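Local structure of malonate decarboxylase subunit alpha (6MPR) at residues F106-F118 / G133-L146. The protein probably acts as the acyl-carrier-protein transferase subunit of malonate decarboxylase, exchanging acetyl for malonyl on the carrier protein ahead of decarboxylation. Numbering follows the deposited sequence.
Sequences FEKGIARKLDFSF and GLLEIGAIHTYIEL
The ring of Phe106 is sandwiched between Leu135 CD1, 3.8 Å above the centre of one face, and Ala111 CB, offset toward the rim of the other; Arg112 C and Lys113 N lie at its edge. The Phe116 ring carries Ile140 CG2 over one face; at its edge Phe116 CE1 lies 3.6 Å from Ile137 CD1. Phe116 and Ile140 lie in a right-handed beta-alpha-beta crossover: strand 136-140, outermost in this chain's parallel, Rossmann-like sheet, pairs in parallel with 111-116, and helix 125-131 packs on Leu135 and Ile137; Phe106, from the preceding helix, packs against its start. The pairing illustrates how a beta bulge can be accommodated. Gly138 N donates almost straight to Leu114 O (174°), but the register then slips by one residue, and Asp115 takes up the next amide: its OD1 accepts from Ala139 N, met from above the carboxylate plane, while OD2 bonds His91. Beyond the bulge, Phe116 O is gripped twice by His141, through backbone N and ring ND1. His141 chi1 (-55°) sets the ring beside its backbone N and chi2 turns ND1 to that carbonyl, near the ring plane; Leu146 CD1 covers one face, NE2 bonds Arg149, and the ring meets that of His403 of the second subunit, planes about 15° apart. Where the first strand turns its corner, Ser117 OG donates to His141 O at 2.7 Å, approaching from above the carbonyl plane.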
loop_
_atom_site.group_PDB
_atom_site.type_symbol
_atom_site.label_atom_id
_atom_site.label_comp_id
_atom_site.label_asym_id
_atom_site.label_seq_id
_atom_site.Cartn_x
_atom_site.Cartn_y
_atom_site.Cartn_z
ATOM N N PHE A 106 30.414 -1.286 -0.302
ATOM C CA PHE A 106 30.653 -2.680 -0.655
ATOM C C PHE A 106 32.082 -2.892 -1.118
ATOM O O PHE A 106 32.730 -3.863 -0.710
ATOM C CB PHE A 106 29.642 -3.117 -1.714
ATOM C CG PHE A 106 28.214 -3.001 -1.235
ATOM C CD1 PHE A 106 27.514 -1.804 -1.355
ATOM C CD2 PHE A 106 27.587 -4.077 -0.631
ATOM C CE1 PHE A 106 26.204 -1.690 -0.889
ATOM C CE2 PHE A 106 26.292 -3.977 -0.166
ATOM C CZ PHE A 106 25.591 -2.772 -0.300
ATOM N N GLU A 107 32.599 -1.980 -1.940
ATOM C CA GLU A 107 34.006 -2.051 -2.316
ATOM C C GLU A 107 34.908 -2.076 -1.091
ATOM O O GLU A 107 35.892 -2.822 -1.052
ATOM C CB GLU A 107 34.354 -0.871 -3.213
ATOM C CG GLU A 107 35.709 -0.969 -3.864
ATOM C CD GLU A 107 35.929 0.149 -4.852
ATOM O OE1 GLU A 107 34.921 0.705 -5.340
ATOM O OE2 GLU A 107 37.102 0.478 -5.135
ATOM N N LYS A 108 34.576 -1.287 -0.068
ATOM C CA LYS A 108 35.447 -1.156 1.095
ATOM C C LYS A 108 35.261 -2.270 2.126
ATOM O O LYS A 108 35.979 -2.283 3.131
ATOM C CB LYS A 108 35.220 0.206 1.769
ATOM C CG LYS A 108 35.703 1.400 0.962
ATOM C CD LYS A 108 35.419 2.717 1.663
ATOM C CE LYS A 108 36.254 3.836 1.052
ATOM N NZ LYS A 108 35.970 5.149 1.680
ATOM N N GLY A 109 34.320 -3.189 1.924
ATOM C CA GLY A 109 34.128 -4.254 2.884
ATOM C C GLY A 109 33.318 -3.869 4.095
ATOM O O GLY A 109 33.317 -4.609 5.086
ATOM N N ILE A 110 32.635 -2.727 4.049
ATOM C CA ILE A 110 31.774 -2.316 5.151
ATOM C C ILE A 110 30.410 -2.986 5.038
ATOM O O ILE A 110 29.885 -3.529 6.017
ATOM C CB ILE A 110 31.660 -0.782 5.179
ATOM C CG1 ILE A 110 33.033 -0.174 5.521
ATOM C CG2 ILE A 110 30.558 -0.353 6.143
ATOM C CD1 ILE A 110 33.162 1.312 5.231
ATOM N N ALA A 111 29.843 -2.980 3.837
ATOM C CA ALA A 111 28.564 -3.609 3.540
ATOM C C ALA A 111 28.783 -4.852 2.685
ATOM O O ALA A 111 29.753 -4.934 1.921
ATOM C CB ALA A 111 27.631 -2.634 2.815
ATOM N N ARG A 112 27.884 -5.833 2.821
ATOM C CA ARG A 112 27.946 -7.039 1.992
ATOM C C ARG A 112 26.629 -7.297 1.265
ATOM O O ARG A 112 26.625 -7.602 0.069
ATOM C CB ARG A 112 28.310 -8.266 2.826
ATOM C CG ARG A 112 28.933 -9.397 2.004
ATOM C CD ARG A 112 30.221 -8.880 1.395
ATOM N NE ARG A 112 31.108 -9.907 0.865
ATOM C CZ ARG A 112 32.419 -9.738 0.716
ATOM N NH1 ARG A 112 32.989 -8.592 1.080
ATOM N NH2 ARG A 112 33.167 -10.714 0.216
ATOM N N LYS A 113 25.507 -7.179 1.973
ATOM C CA LYS A 113 24.195 -7.470 1.410
ATOM C C LYS A 113 23.458 -6.185 1.066
ATOM O O LYS A 113 23.615 -5.156 1.726
ATOM C CB LYS A 113 23.345 -8.295 2.384
ATOM C CG LYS A 113 23.901 -9.644 2.738
ATOM C CD LYS A 113 22.900 -10.367 3.627
ATOM C CE LYS A 113 23.464 -11.633 4.226
ATOM N NZ LYS A 113 22.432 -12.265 5.097
ATOM N N LEU A 114 22.634 -6.253 0.029
ATOM C CA LEU A 114 21.865 -5.093 -0.402
ATOM C C LEU A 114 20.455 -5.509 -0.782
ATOM O O LEU A 114 20.275 -6.423 -1.591
ATOM C CB LEU A 114 22.535 -4.396 -1.591
ATOM C CG LEU A 114 21.735 -3.231 -2.188
ATOM C CD1 LEU A 114 21.641 -2.056 -1.177
ATOM C CD2 LEU A 114 22.360 -2.787 -3.504
ATOM N N ASP A 115 19.463 -4.847 -0.185
ATOM C CA ASP A 115 18.077 -4.882 -0.641
ATOM C C ASP A 115 17.699 -3.463 -1.027
ATOM O O ASP A 115 17.905 -2.537 -0.235
ATOM C CB ASP A 115 17.128 -5.410 0.437
ATOM C CG ASP A 115 17.128 -6.927 0.515
ATOM O OD1 ASP A 115 16.550 -7.582 -0.384
ATOM O OD2 ASP A 115 17.735 -7.473 1.454
ATOM N N PHE A 116 17.171 -3.283 -2.240
ATOM C CA PHE A 116 16.930 -1.932 -2.744
ATOM C C PHE A 116 15.742 -1.922 -3.693
ATOM O O PHE A 116 15.182 -2.967 -4.038
ATOM C CB PHE A 116 18.174 -1.339 -3.436
ATOM C CG PHE A 116 18.478 -1.926 -4.805
ATOM C CD1 PHE A 116 19.011 -3.199 -4.930
ATOM C CD2 PHE A 116 18.269 -1.177 -5.955
ATOM C CE1 PHE A 116 19.315 -3.730 -6.191
ATOM C CE2 PHE A 116 18.557 -1.691 -7.210
ATOM C CZ PHE A 116 19.067 -2.977 -7.332
ATOM N N SER A 117 15.344 -0.707 -4.090
ATOM C CA SER A 117 14.277 -0.518 -5.071
ATOM C C SER A 117 14.731 0.176 -6.347
ATOM O O SER A 117 14.414 -0.297 -7.448
ATOM C CB SER A 117 13.111 0.255 -4.446
ATOM O OG SER A 117 12.087 0.456 -5.411
ATOM N N PHE A 118 15.462 1.284 -6.264
ATOM C CA PHE A 118 15.851 1.988 -7.480
ATOM C C PHE A 118 17.365 2.089 -7.611
ATOM O O PHE A 118 18.073 2.263 -6.619
ATOM C CB PHE A 118 15.239 3.393 -7.546
ATOM C CG PHE A 118 15.585 4.130 -8.811
ATOM C CD1 PHE A 118 14.944 3.827 -10.006
ATOM C CD2 PHE A 118 16.578 5.095 -8.813
ATOM C CE1 PHE A 118 15.277 4.488 -11.170
ATOM C CE2 PHE A 118 16.912 5.775 -9.984
ATOM C CZ PHE A 118 16.266 5.467 -11.158
ATOM N N GLY A 133 32.155 -10.348 -6.271
ATOM C CA GLY A 133 31.884 -10.981 -4.996
ATOM C C GLY A 133 31.791 -10.049 -3.808
ATOM O O GLY A 133 31.804 -10.526 -2.667
ATOM N N LEU A 134 31.684 -8.741 -4.030
ATOM C CA LEU A 134 31.630 -7.771 -2.945
ATOM C C LEU A 134 30.217 -7.320 -2.606
ATOM O O LEU A 134 30.018 -6.667 -1.574
ATOM C CB LEU A 134 32.486 -6.546 -3.301
ATOM C CG LEU A 134 33.985 -6.850 -3.440
ATOM C CD1 LEU A 134 34.735 -5.653 -3.999
ATOM C CD2 LEU A 134 34.584 -7.274 -2.100
ATOM N N LEU A 135 29.232 -7.665 -3.428
ATOM C CA LEU A 135 27.857 -7.244 -3.211
ATOM C C LEU A 135 26.961 -8.448 -3.442
ATOM O O LEU A 135 27.059 -9.100 -4.484
ATOM C CB LEU A 135 27.483 -6.080 -4.149
ATOM C CG LEU A 135 26.115 -5.407 -3.943
ATOM C CD1 LEU A 135 26.113 -3.949 -4.387
ATOM C CD2 LEU A 135 25.018 -6.156 -4.697
ATOM N N GLU A 136 26.115 -8.756 -2.461
ATOM C CA GLU A 136 25.173 -9.873 -2.532
ATOM C C GLU A 136 23.769 -9.282 -2.563
ATOM O O GLU A 136 23.318 -8.716 -1.563
ATOM C CB GLU A 136 25.344 -10.808 -1.335
ATOM C CG GLU A 136 26.735 -11.458 -1.241
ATOM C CD GLU A 136 26.993 -12.186 0.083
ATOM O OE1 GLU A 136 26.046 -12.378 0.882
ATOM O OE2 GLU A 136 28.162 -12.562 0.327
ATOM N N ILE A 137 23.086 -9.401 -3.707
ATOM C CA ILE A 137 21.724 -8.895 -3.819
ATOM C C ILE A 137 20.776 -9.798 -3.044
ATOM O O ILE A 137 20.826 -11.028 -3.163
ATOM C CB ILE A 137 21.287 -8.795 -5.287
ATOM C CG1 ILE A 137 22.111 -7.752 -6.022
ATOM C CG2 ILE A 137 19.826 -8.358 -5.366
ATOM C CD1 ILE A 137 21.708 -6.327 -5.707
ATOM N N GLY A 138 19.923 -9.188 -2.226
ATOM C CA GLY A 138 18.750 -9.878 -1.723
ATOM C C GLY A 138 17.688 -9.926 -2.798
ATOM O O GLY A 138 17.481 -10.963 -3.439
ATOM N N ALA A 139 17.028 -8.795 -3.035
ATOM C CA ALA A 139 16.073 -8.687 -4.126
ATOM C C ALA A 139 15.925 -7.224 -4.488
ATOM O O ALA A 139 16.241 -6.331 -3.691
ATOM C CB ALA A 139 14.705 -9.277 -3.759
ATOM N N ILE A 140 15.434 -6.995 -5.698
ATOM C CA ILE A 140 15.025 -5.671 -6.150
ATOM C C ILE A 140 13.521 -5.540 -5.954
ATOM O O ILE A 140 12.763 -6.435 -6.337
ATOM C CB ILE A 140 15.398 -5.442 -7.622
ATOM C CG1 ILE A 140 16.812 -5.963 -7.903
ATOM C CG2 ILE A 140 15.271 -3.965 -7.952
ATOM C CD1 ILE A 140 17.164 -5.952 -9.369
ATOM N N HIS A 141 13.092 -4.428 -5.364
ATOM C CA HIS A 141 11.724 -4.215 -4.914
ATOM C C HIS A 141 11.117 -3.003 -5.608
ATOM O O HIS A 141 11.829 -2.170 -6.156
ATOM C CB HIS A 141 11.666 -3.934 -3.387
ATOM C CG HIS A 141 12.313 -4.977 -2.526
ATOM N ND1 HIS A 141 13.669 -5.239 -2.537
ATOM C CD2 HIS A 141 11.782 -5.803 -1.592
ATOM C CE1 HIS A 141 13.938 -6.192 -1.662
ATOM N NE2 HIS A 141 12.812 -6.537 -1.063
ATOM N N THR A 142 9.797 -2.871 -5.529
ATOM C CA THR A 142 9.212 -1.544 -5.704
ATOM C C THR A 142 9.160 -0.867 -4.327
ATOM O O THR A 142 9.249 -1.529 -3.302
ATOM C CB THR A 142 7.830 -1.620 -6.388
ATOM O OG1 THR A 142 7.359 -0.299 -6.731
ATOM C CG2 THR A 142 6.788 -2.336 -5.541
ATOM N N TYR A 143 9.094 0.469 -4.312
ATOM C CA TYR A 143 9.329 1.217 -3.070
ATOM C C TYR A 143 8.486 0.712 -1.902
ATOM O O TYR A 143 9.017 0.346 -0.847
ATOM C CB TYR A 143 9.041 2.710 -3.259
ATOM C CG TYR A 143 10.021 3.465 -4.121
ATOM C CD1 TYR A 143 11.397 3.330 -3.948
ATOM C CD2 TYR A 143 9.557 4.330 -5.109
ATOM C CE1 TYR A 143 12.280 4.030 -4.746
ATOM C CE2 TYR A 143 10.433 5.028 -5.906
ATOM C CZ TYR A 143 11.781 4.887 -5.716
ATOM O OH TYR A 143 12.653 5.586 -6.509
ATOM N N ILE A 144 7.158 0.736 -2.045
ATOM C CA ILE A 144 6.354 0.419 -0.870
ATOM C C ILE A 144 6.391 -1.063 -0.536
ATOM O O ILE A 144 6.083 -1.431 0.598
ATOM C CB ILE A 144 4.894 0.894 -0.996
ATOM C CG1 ILE A 144 4.187 0.207 -2.163
ATOM C CG2 ILE A 144 4.854 2.422 -1.093
ATOM C CD1 ILE A 144 2.709 0.525 -2.217
ATOM N N GLU A 145 6.772 -1.923 -1.488
ATOM C CA GLU A 145 7.092 -3.311 -1.148
ATOM C C GLU A 145 8.287 -3.383 -0.203
ATOM O O GLU A 145 8.271 -4.124 0.791
ATOM C CB GLU A 145 7.358 -4.101 -2.438
ATOM C CG GLU A 145 7.782 -5.552 -2.268
ATOM C CD GLU A 145 8.255 -6.154 -3.594
ATOM O OE1 GLU A 145 8.413 -7.392 -3.672
ATOM O OE2 GLU A 145 8.506 -5.377 -4.549
ATOM N N LEU A 146 9.335 -2.610 -0.491
ATOM C CA LEU A 146 10.494 -2.604 0.393
ATOM C C LEU A 146 10.115 -2.052 1.768
ATOM O O LEU A 146 10.508 -2.620 2.793
ATOM C CB LEU A 146 11.643 -1.801 -0.241
ATOM C CG LEU A 146 12.972 -1.762 0.526
ATOM C CD1 LEU A 146 13.574 -3.147 0.622
ATOM C CD2 LEU A 146 13.968 -0.820 -0.134
#